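Local coordinates for putative oxidoreductase (Thermus thermophilus, PDB 2ISM), which is a putative oxidoreductase of the glucose/sorbosone dehydrogenase family, built as an all-beta propeller that carries calcium, at residues I140-G143 with M147-V150; I171-L174 with P180-G183; A81-P84 with Q88-Y91. All coordinates share one frame; numbering follows the deposited sequence.

How the contacts relate
The three contacts belong to two of the propeller's four-stranded antiparallel blades and their connecting loops, and come along the chain in the order 3, 1, 2. Contact 3 closes the turn between strands 77-82 and 92-98; contact 1 is the hairpin of strands 140-142 and 148-151, its centre about 12 Å from that of contact 3. Contact 2 follows on strand 170-174, which pairs with strand 148-151, so contacts 1 and 2 share a sheet with centres about 9 Å apart. Phe-142 packs on Pro-84 and Ala-81, joining the two blades, whereas contacts 2 and 3 stay about 8 Å apart at their nearest atoms.

Contact 1. Residues I140-G143 with M147-V150; sequences IAFG and MLYV
The Phe-142 ring receives Leu-148 over one face, where CD1 of Leu-148 makes a CH-pi contact 3.9 Å from the ring centroid and 15° off the normal. CB of Leu-148 reaches CE1 of Phe-142 at 3.5 Å. Chi1 of Leu-148 (175°) swings the branch away from its own N, so that CD1 comes to lie over the ring. The second aromatic ring, Tyr-149, projects from the other face of the hairpin; the carbonyl O of Ala-141 lies at its edge, 3.9 Å from CD2 of Tyr-149. On the side of the sheet that carries Phe-142 and Leu-148, Ile-140 and Val-150 run side by side, CG2 of Ile-140 lying 3.8 Å from CG1 of Val-150.

Between these two layers of side chains the backbones form an antiparallel ladder. Ala-141 and Tyr-149 are the hydrogen-bonded pair, N of Tyr-149 giving to O of Ala-141 at 2.8 Å and N of Ala-141 to O of Tyr-149 at 3.1 Å. Toward the turn, N of Gly-143 donates to O of Met-147 at 3.0 Å. Asp-145 ties the turn further, accepting from the backbone N of Met-147 and bonding with the Tyr-149 hydroxyl.

Strand 140-142 is an outermost strand of its four-stranded blade, and strand 148-151 continues the sheet through backbone bonds to strand 170-174. The Ile-140, Phe-142, Leu-148 and Val-150 face packs on Tyr-93 and Tyr-95 of strand 92-98, with Ala-81 of strand 77-82 also touching Ile-140 and Phe-142, joining two propeller blades.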
loop_
_atom_site.group_PDB
_atom_site.type_symbol
_atom_site.label_atom_id
_atom_site.label_comp_id
_atom_site.label_asym_id
_atom_site.label_seq_id
_atom_site.Cartn_x
_atom_site.Cartn_y
_atom_site.Cartn_z
ATOM N N ILE B 140 11.666 14.024 -14.937
ATOM C CA ILE B 140 10.707 15.118 -14.932
ATOM C C ILE B 140 9.393 14.622 -14.364
ATOM O O ILE B 140 9.050 13.452 -14.514
ATOM C CB ILE B 140 10.450 15.706 -16.347
ATOM C CG1 ILE B 140 9.785 14.665 -17.255
ATOM C CG2 ILE B 140 11.752 16.197 -16.945
ATOM C CD1 ILE B 140 9.307 15.241 -18.603
ATOM N N ALA B 141 8.662 15.516 -13.709
ATOM C CA ALA B 141 7.388 15.148 -13.120
ATOM C C ALA B 141 6.657 16.387 -12.647
ATOM O O ALA B 141 7.277 17.381 -12.272
ATOM C CB ALA B 141 7.607 14.204 -11.943
ATOM N N PHE B 142 5.333 16.320 -12.670
ATOM C CA PHE B 142 4.512 17.428 -12.216
ATOM C C PHE B 142 4.201 17.186 -10.746
ATOM O O PHE B 142 3.750 16.104 -10.365
ATOM C CB PHE B 142 3.239 17.496 -13.053
ATOM C CG PHE B 142 3.472 18.015 -14.450
ATOM C CD1 PHE B 142 3.514 19.386 -14.696
ATOM C CD2 PHE B 142 3.703 17.138 -15.503
ATOM C CE1 PHE B 142 3.781 19.878 -15.975
ATOM C CE2 PHE B 142 3.973 17.615 -16.790
ATOM C CZ PHE B 142 4.014 18.987 -17.027
ATOM N N GLY B 143 4.463 18.191 -9.919
ATOM C CA GLY B 143 4.225 18.047 -8.494
ATOM C C GLY B 143 2.818 18.383 -8.043
ATOM O O GLY B 143 1.955 18.704 -8.864
ATOM N N MET B 147 3.181 22.175 -10.948
ATOM C CA MET B 147 4.336 22.688 -11.674
ATOM C C MET B 147 5.231 21.567 -12.182
ATOM O O MET B 147 5.230 20.464 -11.638
ATOM C CB MET B 147 5.141 23.635 -10.779
ATOM C CG MET B 147 4.304 24.795 -10.243
ATOM S SD MET B 147 3.649 25.834 -11.577
ATOM C CE MET B 147 4.174 27.384 -11.073
ATOM N N LEU B 148 5.997 21.862 -13.226
ATOM C CA LEU B 148 6.901 20.882 -13.821
ATOM C C LEU B 148 8.294 20.933 -13.204
ATOM O O LEU B 148 8.983 21.947 -13.287
ATOM C CB LEU B 148 7.007 21.119 -15.330
ATOM C CG LEU B 148 8.019 20.233 -16.071
ATOM C CD1 LEU B 148 7.653 18.770 -15.894
ATOM C CD2 LEU B 148 8.041 20.605 -17.549
ATOM N N TYR B 149 8.702 19.828 -12.588
ATOM C CA TYR B 149 10.015 19.731 -11.965
ATOM C C TYR B 149 10.933 18.950 -12.894
ATOM O O TYR B 149 10.537 17.924 -13.447
ATOM C CB TYR B 149 9.904 19.030 -10.609
ATOM C CG TYR B 149 9.227 19.875 -9.553
ATOM C CD1 TYR B 149 9.960 20.433 -8.508
ATOM C CD2 TYR B 149 7.852 20.119 -9.600
ATOM C CE1 TYR B 149 9.342 21.214 -7.527
ATOM C CE2 TYR B 149 7.223 20.898 -8.625
ATOM C CZ TYR B 149 7.974 21.439 -7.591
ATOM O OH TYR B 149 7.365 22.193 -6.608
ATOM N N VAL B 150 12.161 19.441 -13.045
ATOM C CA VAL B 150 13.146 18.833 -13.945
ATOM C C VAL B 150 14.510 18.671 -13.284
ATOM O O VAL B 150 15.049 19.638 -12.752
ATOM C CB VAL B 150 13.348 19.732 -15.188
ATOM C CG1 VAL B 150 14.237 19.033 -16.209
ATOM C CG2 VAL B 150 11.990 20.107 -15.784
#

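Contact 2. Residues I171-L174 with P180-G183; sequences ILRL and PAPG
Arg-173 and Ala-181 meet both through the backbone and through their side chains. One backbone hydrogen bond spans the contact, from N of Ala-181 to O of Arg-173 at 3.2 Å. The backbones are bridged just once, where Leu-174 passes Pro-180, so the loop 180-183 follows the strand for a very short distance before parting from it.

Van der Waals contact centres on the methyl of Ala-181, which points toward the strand and rests along the arginine chain, touching its polar NE as well as its aliphatic part. CB of Ala-181 lies 3.3 Å from NE of Arg-173 and 3.8 Å from CG of the same residue. The arginine starts out extended, its chain leaving directly away from its own backbone N (chi1 -169°), then bends at chi3 (66°), bringing its guanidinium past the methyl to the end of the loop. Nearby, CD2 of Leu-174 makes a looser approach of 4.5 Å to CA of Pro-180.

Polar contact at the end of the side chain is close without being a proper bond: NH2 of Arg-173 stands 2.9 Å from O of Pro-182, but the angle is poor. The backbone C of Gly-183 lies at the edge of the guanidinium, near its plane, with NH2 of Arg-173 3.5 Å from C of Gly-183.

The arginine's salt-bridge partner lies elsewhere: NH1 pairs with Asp-145, the turn acid of contact 1. Arg-173 thus links the turn after strand 140-142 to the 180-183 loop. The carbonyl of Pro-182 would add a favourable dipole beside the guanidinium, and together with Asp-145 would probably stabilise its positive charge.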
loop_
_atom_site.group_PDB
_atom_site.type_symbol
_atom_site.label_atom_id
_atom_site.label_comp_id
_atom_site.label_asym_id
_atom_site.label_seq_id
_atom_site.Cartn_x
_atom_site.Cartn_y
_atom_site.Cartn_z
ATOM N N ILE B 171 17.673 21.333 -10.018
ATOM C CA ILE B 171 16.323 20.807 -10.059
ATOM C C ILE B 171 15.614 22.096 -10.455
ATOM O O ILE B 171 15.738 23.121 -9.774
ATOM C CB ILE B 171 15.789 20.304 -8.702
ATOM C CG1 ILE B 171 16.426 18.952 -8.364
ATOM C CG2 ILE B 171 14.270 20.126 -8.783
ATOM C CD1 ILE B 171 15.897 18.322 -7.077
ATOM N N LEU B 172 14.919 22.060 -11.585
ATOM C CA LEU B 172 14.222 23.233 -12.082
ATOM C C LEU B 172 12.731 23.096 -11.845
ATOM O O LEU B 172 12.221 21.986 -11.714
ATOM C CB LEU B 172 14.484 23.388 -13.586
ATOM C CG LEU B 172 15.933 23.175 -14.055
ATOM C CD1 LEU B 172 15.989 23.176 -15.580
ATOM C CD2 LEU B 172 16.826 24.258 -13.482
ATOM N N ARG B 173 12.034 24.228 -11.783
ATOM C CA ARG B 173 10.587 24.211 -11.605
ATOM C C ARG B 173 9.969 25.213 -12.573
ATOM O O ARG B 173 10.285 26.402 -12.544
ATOM C CB ARG B 173 10.186 24.564 -10.175
ATOM C CG ARG B 173 8.709 24.297 -9.925
ATOM C CD ARG B 173 8.292 24.650 -8.515
ATOM N NE ARG B 173 8.382 26.082 -8.279
ATOM C CZ ARG B 173 7.594 26.743 -7.441
ATOM N NH1 ARG B 173 6.657 26.098 -6.765
ATOM N NH2 ARG B 173 7.745 28.050 -7.276
ATOM N N LEU B 174 9.089 24.715 -13.430
ATOM C CA LEU B 174 8.458 25.539 -14.448
ATOM C C LEU B 174 6.941 25.393 -14.437
ATOM O O LEU B 174 6.400 24.501 -13.796
ATOM C CB LEU B 174 8.958 25.097 -15.822
ATOM C CG LEU B 174 10.424 24.693 -16.003
ATOM C CD1 LEU B 174 10.589 24.021 -17.363
ATOM C CD2 LEU B 174 11.329 25.912 -15.889
ATOM N N PRO B 180 9.387 30.173 -15.954
ATOM C CA PRO B 180 9.875 29.951 -14.592
ATOM C C PRO B 180 8.645 29.989 -13.689
ATOM O O PRO B 180 7.797 30.869 -13.836
ATOM C CB PRO B 180 10.792 31.146 -14.358
ATOM C CG PRO B 180 11.339 31.409 -15.716
ATOM C CD PRO B 180 10.122 31.275 -16.602
ATOM N N ALA B 181 8.546 29.038 -12.769
ATOM C CA ALA B 181 7.398 28.963 -11.870
ATOM C C ALA B 181 7.315 30.159 -10.926
ATOM O O ALA B 181 8.314 30.562 -10.332
ATOM C CB ALA B 181 7.460 27.668 -11.061
ATOM N N PRO B 182 6.120 30.748 -10.779
ATOM C CA PRO B 182 6.029 31.892 -9.872
ATOM C C PRO B 182 6.409 31.465 -8.461
ATOM O O PRO B 182 6.091 30.357 -8.031
ATOM C CB PRO B 182 4.565 32.327 -9.997
ATOM C CG PRO B 182 3.855 31.069 -10.418
ATOM C CD PRO B 182 4.819 30.464 -11.408
ATOM N N GLY B 183 7.107 32.341 -7.750
ATOM C CA GLY B 183 7.521 32.004 -6.404
ATOM C C GLY B 183 8.860 31.285 -6.364
ATOM O O GLY B 183 9.321 30.921 -5.286
#

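Contact 3. Residues A81-P84 with Q88-Y91; sequences ALHP and QEPY
Side-chain torsions set His-83 and Glu-89 against each other. In His-83, a chi1 of -174° turns the ring to the far side of CB from the backbone N, which sets the imidazole beside Glu-89. CB of Glu-89 projects from the backbone over the ring, chi1 of the glutamate (-62°) lays CG above CE1 of His-83, and the bend at chi2 turns the carboxylate off the ring.

The result is a CH-pi contact: CB of Glu-89 sits over the centre of one imidazole face, 3.5 Å from the centroid and just 6° off the normal. CG of Glu-89 follows above the rim, 3.5 Å from CE1 of His-83. The aliphatic part of the glutamate therefore does the touching. NE2 of His-83 and OE1 of Glu-89 are 4.8 Å apart, not in contact; if the ring were protonated, the carboxylate would probably be a mild favourable influence.

Both polar ends turn to the intervening residue Arg-85. ND1 of His-83 is hydrogen-bonded to the backbone N of Arg-85, which holds the imidazole in its orientation, and OE2 of Glu-89 forms a salt bridge with the Arg-85 guanidinium.

Tyr-91 lies side by side with His-83, CB of one 4.1 Å from CB of the other. Its carbonyl closes the turn, with N of His-83 donating to O of Tyr-91 at 3.0 Å. Beyond the contact, the Tyr-91 ring makes a cation-pi interaction with Arg-109.

This is the connection of a beta hairpin, leading from strand 77-82 into strand 92-98, the first two strands of one four-stranded antiparallel blade. Such up-and-down linkage of successive strands is characteristic of the beta-propeller fold.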
loop_
_atom_site.group_PDB
_atom_site.type_symbol
_atom_site.label_atom_id
_atom_site.label_comp_id
_atom_site.label_asym_id
_atom_site.label_seq_id
_atom_site.Cartn_x
_atom_site.Cartn_y
_atom_site.Cartn_z
ATOM N N ALA B 81 6.362 12.680 -18.772
ATOM C CA ALA B 81 5.264 13.040 -17.874
ATOM C C ALA B 81 4.081 13.639 -18.619
ATOM O O ALA B 81 4.254 14.454 -19.523
ATOM C CB ALA B 81 5.750 14.015 -16.803
ATOM N N LEU B 82 2.876 13.229 -18.237
ATOM C CA LEU B 82 1.669 13.744 -18.875
ATOM C C LEU B 82 1.311 15.100 -18.272
ATOM O O LEU B 82 1.596 15.359 -17.101
ATOM C CB LEU B 82 0.490 12.782 -18.659
ATOM C CG LEU B 82 0.644 11.315 -19.062
ATOM C CD1 LEU B 82 -0.629 10.562 -18.701
ATOM C CD2 LEU B 82 0.914 11.206 -20.554
ATOM N N HIS B 83 0.691 15.959 -19.074
ATOM C CA HIS B 83 0.265 17.273 -18.602
ATOM C C HIS B 83 -0.699 17.015 -17.443
ATOM O O HIS B 83 -1.463 16.057 -17.476
ATOM C CB HIS B 83 -0.451 18.023 -19.734
ATOM C CG HIS B 83 -0.802 19.440 -19.400
ATOM N ND1 HIS B 83 -1.752 19.771 -18.457
ATOM C CD2 HIS B 83 -0.329 20.612 -19.886
ATOM C CE1 HIS B 83 -1.849 21.086 -18.377
ATOM N NE2 HIS B 83 -0.996 21.620 -19.234
ATOM N N PRO B 84 -0.664 17.855 -16.395
ATOM C CA PRO B 84 -1.560 17.668 -15.247
ATOM C C PRO B 84 -3.042 17.547 -15.614
ATOM O O PRO B 84 -3.798 16.846 -14.938
ATOM C CB PRO B 84 -1.276 18.898 -14.389
ATOM C CG PRO B 84 0.172 19.130 -14.636
ATOM C CD PRO B 84 0.274 18.961 -16.146
ATOM N N GLN B 88 -7.417 16.802 -21.555
ATOM C CA GLN B 88 -8.025 18.089 -21.914
ATOM C C GLN B 88 -6.930 18.939 -22.539
ATOM O O GLN B 88 -7.151 19.652 -23.515
ATOM C CB GLN B 88 -8.594 18.804 -20.685
ATOM C CG GLN B 88 -8.296 20.306 -20.664
ATOM C CD GLN B 88 -9.432 21.137 -20.105
ATOM O OE1 GLN B 88 -9.208 22.098 -19.367
ATOM N NE2 GLN B 88 -10.659 20.782 -20.469
ATOM N N GLU B 89 -5.752 18.881 -21.928
ATOM C CA GLU B 89 -4.574 19.567 -22.435
ATOM C C GLU B 89 -3.833 18.328 -22.922
ATOM O O GLU B 89 -3.153 17.661 -22.146
ATOM C CB GLU B 89 -3.810 20.248 -21.296
ATOM C CG GLU B 89 -4.607 21.325 -20.564
ATOM C CD GLU B 89 -4.748 22.612 -21.360
ATOM O OE1 GLU B 89 -4.352 22.637 -22.546
ATOM O OE2 GLU B 89 -5.261 23.602 -20.796
ATOM N N PRO B 90 -3.994 17.986 -24.210
ATOM C CA PRO B 90 -3.388 16.825 -24.869
ATOM C C PRO B 90 -1.910 17.142 -24.993
ATOM O O PRO B 90 -1.476 17.704 -25.998
ATOM C CB PRO B 90 -4.113 16.788 -26.203
ATOM C CG PRO B 90 -4.230 18.233 -26.519
ATOM C CD PRO B 90 -4.703 18.820 -25.200
ATOM N N TYR B 91 -1.129 16.755 -23.995
ATOM C CA TYR B 91 0.293 17.047 -24.039
ATOM C C TYR B 91 1.054 16.020 -23.209
ATOM O O TYR B 91 0.678 15.704 -22.080
ATOM C CB TYR B 91 0.744 18.460 -23.663
ATOM C CG TYR B 91 0.132 19.527 -24.548
ATOM C CD1 TYR B 91 0.488 19.628 -25.894
ATOM C CD2 TYR B 91 -0.827 20.410 -24.050
ATOM C CE1 TYR B 91 -0.099 20.582 -26.724
ATOM C CE2 TYR B 91 -1.422 21.370 -24.873
ATOM C CZ TYR B 91 -1.052 21.448 -26.208
ATOM O OH TYR B 91 -1.641 22.381 -27.030
#